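Local coordinates for amine oxidase domain-containing protein (PDB 3NRN) that is of unknown function but binds AMP and, as a member of the amine oxidase family with a Rossmann-type nucleotide fold, is probably a flavin-dependent oxidoreductase, at residues Ala74-Val79 / Gly182-Gly187; Ser157-Asp162 / Ala320-Asn325; Gly240-Val245 / Lys259-Ile264. One frame throughout, in Å; residues are numbered along the deposited sequence.

Contact 1: residues Ala74-Val79 / Gly182-Gly187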
loop_
_atom_site.group_PDB
_atom_site.type_symbol
_atom_site.label_atom_id
_atom_site.label_comp_id
_atom_site.label_asym_id
_atom_site.label_seq_id
_atom_site.Cartn_x
_atom_site.Cartn_y
_atom_site.Cartn_z
ATOM N N ALA A 74 -1.149 -11.774 15.237
ATOM C CA ALA A 74 -1.461 -10.374 15.479
ATOM C C ALA A 74 -2.945 -10.253 15.789
ATOM O O ALA A 74 -3.772 -10.929 15.175
ATOM C CB ALA A 74 -1.112 -9.535 14.260
ATOM N N LYS A 75 -3.274 -9.414 16.761
ATOM C CA LYS A 75 -4.664 -9.198 17.127
ATOM C C LYS A 75 -5.022 -7.820 16.591
ATOM O O LYS A 75 -4.759 -6.807 17.234
ATOM C CB LYS A 75 -4.839 -9.240 18.648
ATOM C CG LYS A 75 -4.475 -10.577 19.295
ATOM C CD LYS A 75 -5.231 -11.748 18.670
ATOM C CE LYS A 75 -6.745 -11.575 18.758
ATOM N NZ LYS A 75 -7.232 -11.507 20.165
ATOM N N VAL A 76 -5.590 -7.788 15.392
ATOM C CA VAL A 76 -5.960 -6.530 14.765
ATOM C C VAL A 76 -7.369 -6.605 14.220
ATOM O O VAL A 76 -7.714 -7.550 13.509
ATOM C CB VAL A 76 -5.003 -6.185 13.614
ATOM C CG1 VAL A 76 -5.449 -4.902 12.930
ATOM C CG2 VAL A 76 -3.593 -6.036 14.151
ATOM N N GLU A 77 -8.183 -5.608 14.549
ATOM C CA GLU A 77 -9.559 -5.599 14.073
ATOM C C GLU A 77 -9.703 -4.882 12.752
ATOM O O GLU A 77 -9.562 -3.658 12.672
ATOM C CB GLU A 77 -10.497 -4.956 15.094
ATOM C CG GLU A 77 -11.911 -4.780 14.555
ATOM C CD GLU A 77 -12.935 -4.552 15.644
ATOM O OE1 GLU A 77 -12.723 -3.648 16.478
ATOM O OE2 GLU A 77 -13.953 -5.276 15.660
ATOM N N ILE A 78 -9.997 -5.670 11.721
ATOM C CA ILE A 78 -10.177 -5.176 10.365
ATOM C C ILE A 78 -11.609 -5.485 9.948
ATOM O O ILE A 78 -12.023 -6.641 9.981
ATOM C CB ILE A 78 -9.239 -5.907 9.393
ATOM C CG1 ILE A 78 -7.788 -5.722 9.831
ATOM C CG2 ILE A 78 -9.455 -5.390 7.972
ATOM C CD1 ILE A 78 -6.819 -6.634 9.099
ATOM N N VAL A 79 -12.359 -4.468 9.537
ATOM C CA VAL A 79 -13.741 -4.690 9.121
ATOM C C VAL A 79 -13.974 -4.270 7.672
ATOM O O VAL A 79 -13.792 -3.100 7.322
ATOM C CB VAL A 79 -14.732 -3.908 10.022
ATOM C CG1 VAL A 79 -16.164 -4.134 9.541
ATOM C CG2 VAL A 79 -14.569 -4.342 11.477
ATOM N N GLY A 182 -11.109 -2.729 3.798
ATOM C CA GLY A 182 -11.556 -2.791 5.172
ATOM C C GLY A 182 -10.786 -1.786 5.998
ATOM O O GLY A 182 -9.616 -1.513 5.718
ATOM N N LEU A 183 -11.451 -1.228 7.006
ATOM C CA LEU A 183 -10.850 -0.248 7.901
ATOM C C LEU A 183 -10.201 -0.953 9.088
ATOM O O LEU A 183 -10.590 -2.063 9.453
ATOM C CB LEU A 183 -11.916 0.727 8.403
ATOM C CG LEU A 183 -12.595 1.633 7.371
ATOM C CD1 LEU A 183 -13.611 2.534 8.074
ATOM C CD2 LEU A 183 -11.552 2.480 6.665
ATOM N N ILE A 184 -9.220 -0.289 9.691
ATOM C CA ILE A 184 -8.485 -0.836 10.820
ATOM C C ILE A 184 -8.772 -0.078 12.117
ATOM O O ILE A 184 -8.489 1.114 12.217
ATOM C CB ILE A 184 -6.966 -0.746 10.577
ATOM C CG1 ILE A 184 -6.628 -1.204 9.155
ATOM C CG2 ILE A 184 -6.235 -1.589 11.603
ATOM C CD1 ILE A 184 -5.202 -0.943 8.772
ATOM N N ARG A 185 -9.314 -0.760 13.116
ATOM C CA ARG A 185 -9.578 -0.084 14.381
ATOM C C ARG A 185 -8.227 0.308 14.954
ATOM O O ARG A 185 -7.289 -0.505 14.973
ATOM C CB ARG A 185 -10.320 -1.004 15.357
ATOM C CG ARG A 185 -10.570 -0.381 16.732
ATOM C CD ARG A 185 -11.576 -1.205 17.533
ATOM N NE ARG A 185 -12.918 -1.111 16.965
ATOM C CZ ARG A 185 -13.671 -0.015 17.016
ATOM N NH1 ARG A 185 -13.216 1.079 17.618
ATOM N NH2 ARG A 185 -14.870 -0.003 16.450
ATOM N N GLY A 186 -8.120 1.558 15.395
ATOM C CA GLY A 186 -6.868 2.039 15.948
ATOM C C GLY A 186 -5.957 2.618 14.882
ATOM O O GLY A 186 -4.881 3.125 15.188
ATOM N N GLY A 187 -6.386 2.549 13.625
ATOM C CA GLY A 187 -5.576 3.081 12.543
ATOM C C GLY A 187 -4.417 2.168 12.184
ATOM O O GLY A 187 -4.309 1.061 12.713
HETATM O O HOH W 1 -7.339 -3.211 15.896
HETATM O O HOH W 2 -15.757 -2.817 15.419
#

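Contact 2: residues Ser157-Asp162 / Ala320-Asn325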
loop_
_atom_site.group_PDB
_atom_site.type_symbol
_atom_site.label_atom_id
_atom_site.label_comp_id
_atom_site.label_asym_id
_atom_site.label_seq_id
_atom_site.Cartn_x
_atom_site.Cartn_y
_atom_site.Cartn_z
ATOM N N SER A 157 -1.942 5.047 -8.396
ATOM C CA SER A 157 -1.424 6.390 -8.624
ATOM C C SER A 157 -0.981 6.671 -10.058
ATOM O O SER A 157 -0.040 7.427 -10.277
ATOM C CB SER A 157 -0.256 6.676 -7.676
ATOM O OG SER A 157 -0.733 6.980 -6.380
ATOM N N VAL A 158 -1.648 6.056 -11.028
ATOM C CA VAL A 158 -1.326 6.274 -12.437
ATOM C C VAL A 158 -2.623 6.308 -13.229
ATOM O O VAL A 158 -3.696 6.023 -12.693
ATOM C CB VAL A 158 -0.438 5.152 -13.026
ATOM C CG1 VAL A 158 0.870 5.060 -12.256
ATOM C CG2 VAL A 158 -1.174 3.829 -12.996
ATOM N N SER A 159 -2.520 6.677 -14.500
ATOM C CA SER A 159 -3.683 6.724 -15.372
ATOM C C SER A 159 -3.882 5.328 -15.932
ATOM O O SER A 159 -2.941 4.531 -15.985
ATOM C CB SER A 159 -3.462 7.714 -16.517
ATOM O OG SER A 159 -3.407 9.041 -16.024
ATOM N N LEU A 160 -5.107 5.035 -16.349
ATOM C CA LEU A 160 -5.431 3.727 -16.897
ATOM C C LEU A 160 -4.472 3.348 -18.029
ATOM O O LEU A 160 -4.042 2.196 -18.133
ATOM C CB LEU A 160 -6.877 3.728 -17.392
ATOM C CG LEU A 160 -7.550 2.364 -17.545
ATOM C CD1 LEU A 160 -7.396 1.554 -16.266
ATOM C CD2 LEU A 160 -9.017 2.568 -17.862
ATOM N N SER A 161 -4.120 4.321 -18.864
ATOM C CA SER A 161 -3.209 4.061 -19.975
ATOM C C SER A 161 -1.800 3.707 -19.495
ATOM O O SER A 161 -0.973 3.239 -20.279
ATOM C CB SER A 161 -3.157 5.270 -20.924
ATOM O OG SER A 161 -2.768 6.457 -20.248
ATOM N N ASP A 162 -1.527 3.919 -18.209
ATOM C CA ASP A 162 -0.214 3.603 -17.656
ATOM C C ASP A 162 -0.115 2.158 -17.172
ATOM O O ASP A 162 0.968 1.683 -16.825
ATOM C CB ASP A 162 0.134 4.548 -16.506
ATOM C CG ASP A 162 0.421 5.959 -16.980
ATOM O OD1 ASP A 162 1.197 6.112 -17.944
ATOM O OD2 ASP A 162 -0.121 6.911 -16.386
ATOM N N ALA A 320 -3.890 11.110 -7.225
ATOM C CA ALA A 320 -2.662 10.724 -7.909
ATOM C C ALA A 320 -2.150 12.043 -8.503
ATOM O O ALA A 320 -2.872 12.719 -9.239
ATOM C CB ALA A 320 -2.972 9.717 -9.014
ATOM N N LEU A 321 -0.920 12.426 -8.180
ATOM C CA LEU A 321 -0.401 13.694 -8.689
ATOM C C LEU A 321 -0.067 13.680 -10.181
ATOM O O LEU A 321 -0.367 14.635 -10.900
ATOM C CB LEU A 321 0.839 14.116 -7.898
ATOM C CG LEU A 321 1.465 15.455 -8.306
ATOM C CD1 LEU A 321 0.477 16.589 -8.084
ATOM C CD2 LEU A 321 2.726 15.684 -7.493
ATOM N N LYS A 322 0.542 12.595 -10.644
ATOM C CA LYS A 322 0.936 12.486 -12.040
ATOM C C LYS A 322 1.902 13.638 -12.305
ATOM O O LYS A 322 2.842 13.836 -11.530
ATOM C CB LYS A 322 -0.308 12.560 -12.936
ATOM C CG LYS A 322 -1.341 11.488 -12.566
ATOM C CD LYS A 322 -2.550 11.453 -13.497
ATOM C CE LYS A 322 -3.479 10.301 -13.119
ATOM N NZ LYS A 322 -4.663 10.172 -14.020
ATOM N N ASN A 323 1.687 14.403 -13.372
ATOM C CA ASN A 323 2.574 15.531 -13.660
ATOM C C ASN A 323 1.987 16.848 -13.173
ATOM O O ASN A 323 2.416 17.914 -13.596
ATOM C CB ASN A 323 2.868 15.628 -15.160
ATOM C CG ASN A 323 3.678 14.456 -15.668
ATOM O OD1 ASN A 323 4.657 14.060 -15.047
ATOM N ND2 ASN A 323 3.277 13.897 -16.804
ATOM N N GLY A 324 1.014 16.772 -12.271
ATOM C CA GLY A 324 0.386 17.981 -11.765
ATOM C C GLY A 324 1.303 18.884 -10.967
ATOM O O GLY A 324 2.359 18.453 -10.496
ATOM N N ASN A 325 0.909 20.150 -10.834
ATOM C CA ASN A 325 1.672 21.123 -10.059
ATOM C C ASN A 325 1.120 21.049 -8.633
ATOM O O ASN A 325 -0.081 21.243 -8.412
ATOM C CB ASN A 325 1.492 22.526 -10.660
ATOM C CG ASN A 325 2.188 23.608 -9.849
ATOM O OD1 ASN A 325 1.648 24.103 -8.863
ATOM N ND2 ASN A 325 3.398 23.974 -10.263
HETATM O O HOH W 3 1.130 10.060 -9.617
HETATM O O HOH W 4 -5.829 7.653 -12.904
#

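Contact 3: residues Gly240-Val245 / Lys259-Ile264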
loop_
_atom_site.group_PDB
_atom_site.type_symbol
_atom_site.label_atom_id
_atom_site.label_comp_id
_atom_site.label_asym_id
_atom_site.label_seq_id
_atom_site.Cartn_x
_atom_site.Cartn_y
_atom_site.Cartn_z
ATOM N N GLY A 240 13.653 0.181 -0.176
ATOM C CA GLY A 240 13.521 0.468 -1.600
ATOM C C GLY A 240 14.739 0.050 -2.410
ATOM O O GLY A 240 15.873 0.128 -1.928
ATOM N N VAL A 241 14.498 -0.369 -3.651
ATOM C CA VAL A 241 15.544 -0.847 -4.551
ATOM C C VAL A 241 16.737 0.075 -4.750
ATOM O O VAL A 241 17.887 -0.358 -4.635
ATOM C CB VAL A 241 14.961 -1.190 -5.943
ATOM C CG1 VAL A 241 16.081 -1.558 -6.895
ATOM C CG2 VAL A 241 13.987 -2.348 -5.823
ATOM N N ARG A 242 16.465 1.342 -5.041
ATOM C CA ARG A 242 17.525 2.314 -5.273
ATOM C C ARG A 242 18.453 2.506 -4.081
ATOM O O ARG A 242 19.669 2.476 -4.229
ATOM C CB ARG A 242 16.921 3.658 -5.684
ATOM C CG ARG A 242 17.955 4.738 -5.959
ATOM C CD ARG A 242 17.361 5.909 -6.729
ATOM N NE ARG A 242 16.757 5.482 -7.989
ATOM C CZ ARG A 242 16.351 6.312 -8.946
ATOM N NH1 ARG A 242 16.483 7.622 -8.794
ATOM N NH2 ARG A 242 15.812 5.832 -10.058
ATOM N N GLU A 243 17.886 2.705 -2.896
ATOM C CA GLU A 243 18.713 2.896 -1.707
ATOM C C GLU A 243 19.479 1.619 -1.349
ATOM O O GLU A 243 20.639 1.671 -0.946
ATOM C CB GLU A 243 17.840 3.325 -0.526
ATOM C CG GLU A 243 18.623 3.747 0.707
ATOM C CD GLU A 243 19.582 4.896 0.434
ATOM O OE1 GLU A 243 19.194 5.845 -0.283
ATOM O OE2 GLU A 243 20.720 4.852 0.947
ATOM N N THR A 244 18.830 0.469 -1.505
ATOM C CA THR A 244 19.471 -0.801 -1.187
ATOM C C THR A 244 20.674 -1.051 -2.102
ATOM O O THR A 244 21.691 -1.578 -1.663
ATOM C CB THR A 244 18.468 -1.958 -1.289
ATOM O OG1 THR A 244 17.367 -1.705 -0.406
ATOM C CG2 THR A 244 19.116 -3.264 -0.890
ATOM N N VAL A 245 20.554 -0.665 -3.370
ATOM C CA VAL A 245 21.651 -0.811 -4.322
ATOM C C VAL A 245 22.813 0.061 -3.821
ATOM O O VAL A 245 23.973 -0.357 -3.821
ATOM C CB VAL A 245 21.218 -0.352 -5.747
ATOM C CG1 VAL A 245 22.442 -0.111 -6.625
ATOM C CG2 VAL A 245 20.330 -1.411 -6.383
ATOM N N LYS A 259 20.690 0.233 -14.836
ATOM C CA LYS A 259 20.022 1.124 -15.773
ATOM C C LYS A 259 18.552 1.228 -15.392
ATOM O O LYS A 259 17.983 2.319 -15.340
ATOM C CB LYS A 259 20.141 0.578 -17.202
ATOM C CG LYS A 259 19.514 1.478 -18.260
ATOM C CD LYS A 259 19.645 0.881 -19.657
ATOM C CE LYS A 259 19.074 1.815 -20.714
ATOM N NZ LYS A 259 17.638 2.132 -20.480
ATOM N N GLN A 260 17.945 0.074 -15.127
ATOM C CA GLN A 260 16.545 0.008 -14.741
ATOM C C GLN A 260 16.299 0.713 -13.404
ATOM O O GLN A 260 15.311 1.434 -13.247
ATOM C CB GLN A 260 16.103 -1.454 -14.648
ATOM C CG GLN A 260 14.724 -1.635 -14.063
ATOM C CD GLN A 260 14.312 -3.087 -13.972
ATOM O OE1 GLN A 260 14.008 -3.722 -14.981
ATOM N NE2 GLN A 260 14.304 -3.625 -12.758
ATOM N N VAL A 261 17.204 0.507 -12.450
ATOM C CA VAL A 261 17.075 1.119 -11.129
ATOM C C VAL A 261 17.229 2.635 -11.187
ATOM O O VAL A 261 16.520 3.365 -10.497
ATOM C CB VAL A 261 18.128 0.563 -10.134
ATOM C CG1 VAL A 261 18.081 1.354 -8.834
ATOM C CG2 VAL A 261 17.864 -0.913 -9.859
ATOM N N ASP A 262 18.164 3.109 -12.001
ATOM C CA ASP A 262 18.381 4.542 -12.121
ATOM C C ASP A 262 17.226 5.188 -12.882
ATOM O O ASP A 262 17.061 6.405 -12.860
ATOM C CB ASP A 262 19.700 4.833 -12.848
ATOM C CG ASP A 262 20.915 4.327 -12.087
ATOM O OD1 ASP A 262 20.883 4.329 -10.838
ATOM O OD2 ASP A 262 21.911 3.943 -12.738
ATOM N N SER A 263 16.426 4.364 -13.545
ATOM C CA SER A 263 15.297 4.851 -14.327
ATOM C C SER A 263 13.982 4.867 -13.556
ATOM O O SER A 263 12.949 5.254 -14.101
ATOM C CB SER A 263 15.129 3.992 -15.579
ATOM O OG SER A 263 16.278 4.076 -16.399
ATOM N N ILE A 264 14.016 4.435 -12.300
ATOM C CA ILE A 264 12.811 4.407 -11.483
ATOM C C ILE A 264 12.405 5.815 -11.073
ATOM O O ILE A 264 13.198 6.557 -10.493
ATOM C CB ILE A 264 13.009 3.572 -10.203
ATOM C CG1 ILE A 264 13.344 2.125 -10.570
ATOM C CG2 ILE A 264 11.742 3.621 -9.352
ATOM C CD1 ILE A 264 13.603 1.229 -9.373
#

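Contact 1: residues Ala74-Val79 / Gly182-Gly187
Val79 and Leu183 form an antiparallel hydrogen-bonded pair, Val79 N giving to Leu183 O and Leu183 N to Val79 O, both at 3.0 Å. They join edge strand 78-80 to strand 182-184, the middle strand of a small antiparallel sheet completed by strand 56-57. Ile78 and Ile184 are the neighbouring non-hydrogen-bonded pair in register. Beyond them, Arg185 N binds Glu77 O at 2.9 Å; this one direct bond continues the pairing, and a water between Glu77 N and Arg185 O (2.9 Å to each) takes the place of the second. A type II turn from Ile184 to Gly187 then takes the chain away toward helix 188-200.

Side chains sort by face. Ile78 and Ile184 share the face where both also touch Ile57, and there Val76 adds a methyl contact, its CG1 lying 3.7 Å from Ile184 CG2. Each of these two methyls stands anti to its own backbone nitrogen, the torsion that brings them together. Val79 and Leu183 occupy the other face, where both pack on Leu303.

Glu77 and Arg185 run alongside each other, pointing the same way. Both have CG opposite the backbone nitrogen (chi1 173° and 177°); Glu77 stays extended, whereas Arg185 bends at chi3, which offers the NE edge of its guanidinium to the carboxylate. The Arg185 NE to Glu77 OE1 salt bridge measures 2.6 Å, although OE1 is too close to a neighbouring atom and its exact place is less sure. Carboxylate and guanidinium planes are turned 59° apart, so this is not a flat two-pronged pairing. A water in the guanidinium plane bridges to the other carboxylate oxygen: it accepts from Arg185 NH2 at 3.1 Å and gives a weak bond to Glu77 OE2.

Contact 2: residues Ser157-Asp162 / Ala320-Asn325
Ser157, where the backbone turns to positive phi after helix 142-156, brings its CA within 4.6 Å of the CA of Ala320, and this is the closest backbone approach of the two segments. The Ala320 methyl points across the gap and meets main chain more than side chain, its CB lying 3.7 Å from Ser157 CA.

The polar half of the contact is made by Lys322. Its CG stands anti to the carbonyl carbon, and every later bond is near 180°, which leaves the chain fully stretched; it passes alongside Val158, and Lys322 NZ gives a 2.6 Å hydrogen bond to Ser159 OG. A water accepts from the same Lys322 NZ at 3.0 Å and donates to Val158 O. Lys322 owes its position to a type II' turn from Leu321 to Gly324, which links strand 312-320 to helix 326-340; Lys322 takes the positive-phi corner (60°), and Asn325 is the N-cap of the helix, its OD1 reaching Lys328 N. A second water accepts from Lys322 N at 2.8 Å and lies beside Ser157 O.

Ser159 is steadied from its own side, since its N binds Asp162 OD2 at 3.1 Å through the anti lone pair. From helix 142-156, Glu149 OE1 adds a weak hydrogen bond to Ser159 OG and a long, weak ion pair with Lys322 NZ.

Contact 3: residues Gly240-Val245 / Lys259-Ile264
The guanidinium of Arg242 meets the 259-264 segment mainly at its rim: Val261 O lies at the edge near its plane and Ile264 N in the plane, while Asp262 O and Ile264 O approach obliquely, and no atom of that segment sits squarely over either face. The firm bond runs from Arg242 NH2 to Val261 O, 2.6 Å long with 145° at the hydrogen; it falls on a carbonyl lone pair, with the oxygen tilted slightly from the guanidinium plane. NE adds a weak bond to the same oxygen. Ile264 O is 2.7 Å from Arg242 NH2, but at an angle too poor for a hydrogen bond.

CG of Arg242 is opposite its backbone nitrogen and the chain bends at chi3 (-57°), which turns the group onto the last turn of helix 255-262. Alongside the arginine, an apolar seam joins the two helices: Val241 CG1 touches Val261 CG2 at 3.5 Å, and Val245 CG2 reaches that same methyl at 4.3 Å. Helix 241-248 follows strand 234-237 of the parallel Rossmann-type sheet, shortly after the AMP-lining Asn238 and Val239, with Gly240 as its N-cap.

Besides the weak NE bond, Val261 O accepts from both Arg242 NH2 and, at 3.3 Å, Ile264 N. Nearby, Asp262 OD2 forms a salt bridge with Arg250. The positive group lies among carbonyls at a helix C-terminus, where partial negative charge should favour it.

Contacts 1 and 3 are partly buried, whereas contact 2 lies at the surface, and the three share no helix or strand. Contact 1 relies on a backbone ladder with an outer ion pair; contact 3 joins two helices through valine packing and an arginine on main-chain carbonyls; contact 2, between two connections at the ends of a helix and a strand, pairs one methyl contact with a lysine bond and bridging water. Contact 1 lies across the chain's centre from both others. Contact 3 is nested in the sequence loop that contact 2 closes, their nearest atoms about 11 Å apart, while the segments of contacts 1 and 2 alternate. The basic group's oxygen partner is carboxylate, hydroxyl and carbonyl, respectively.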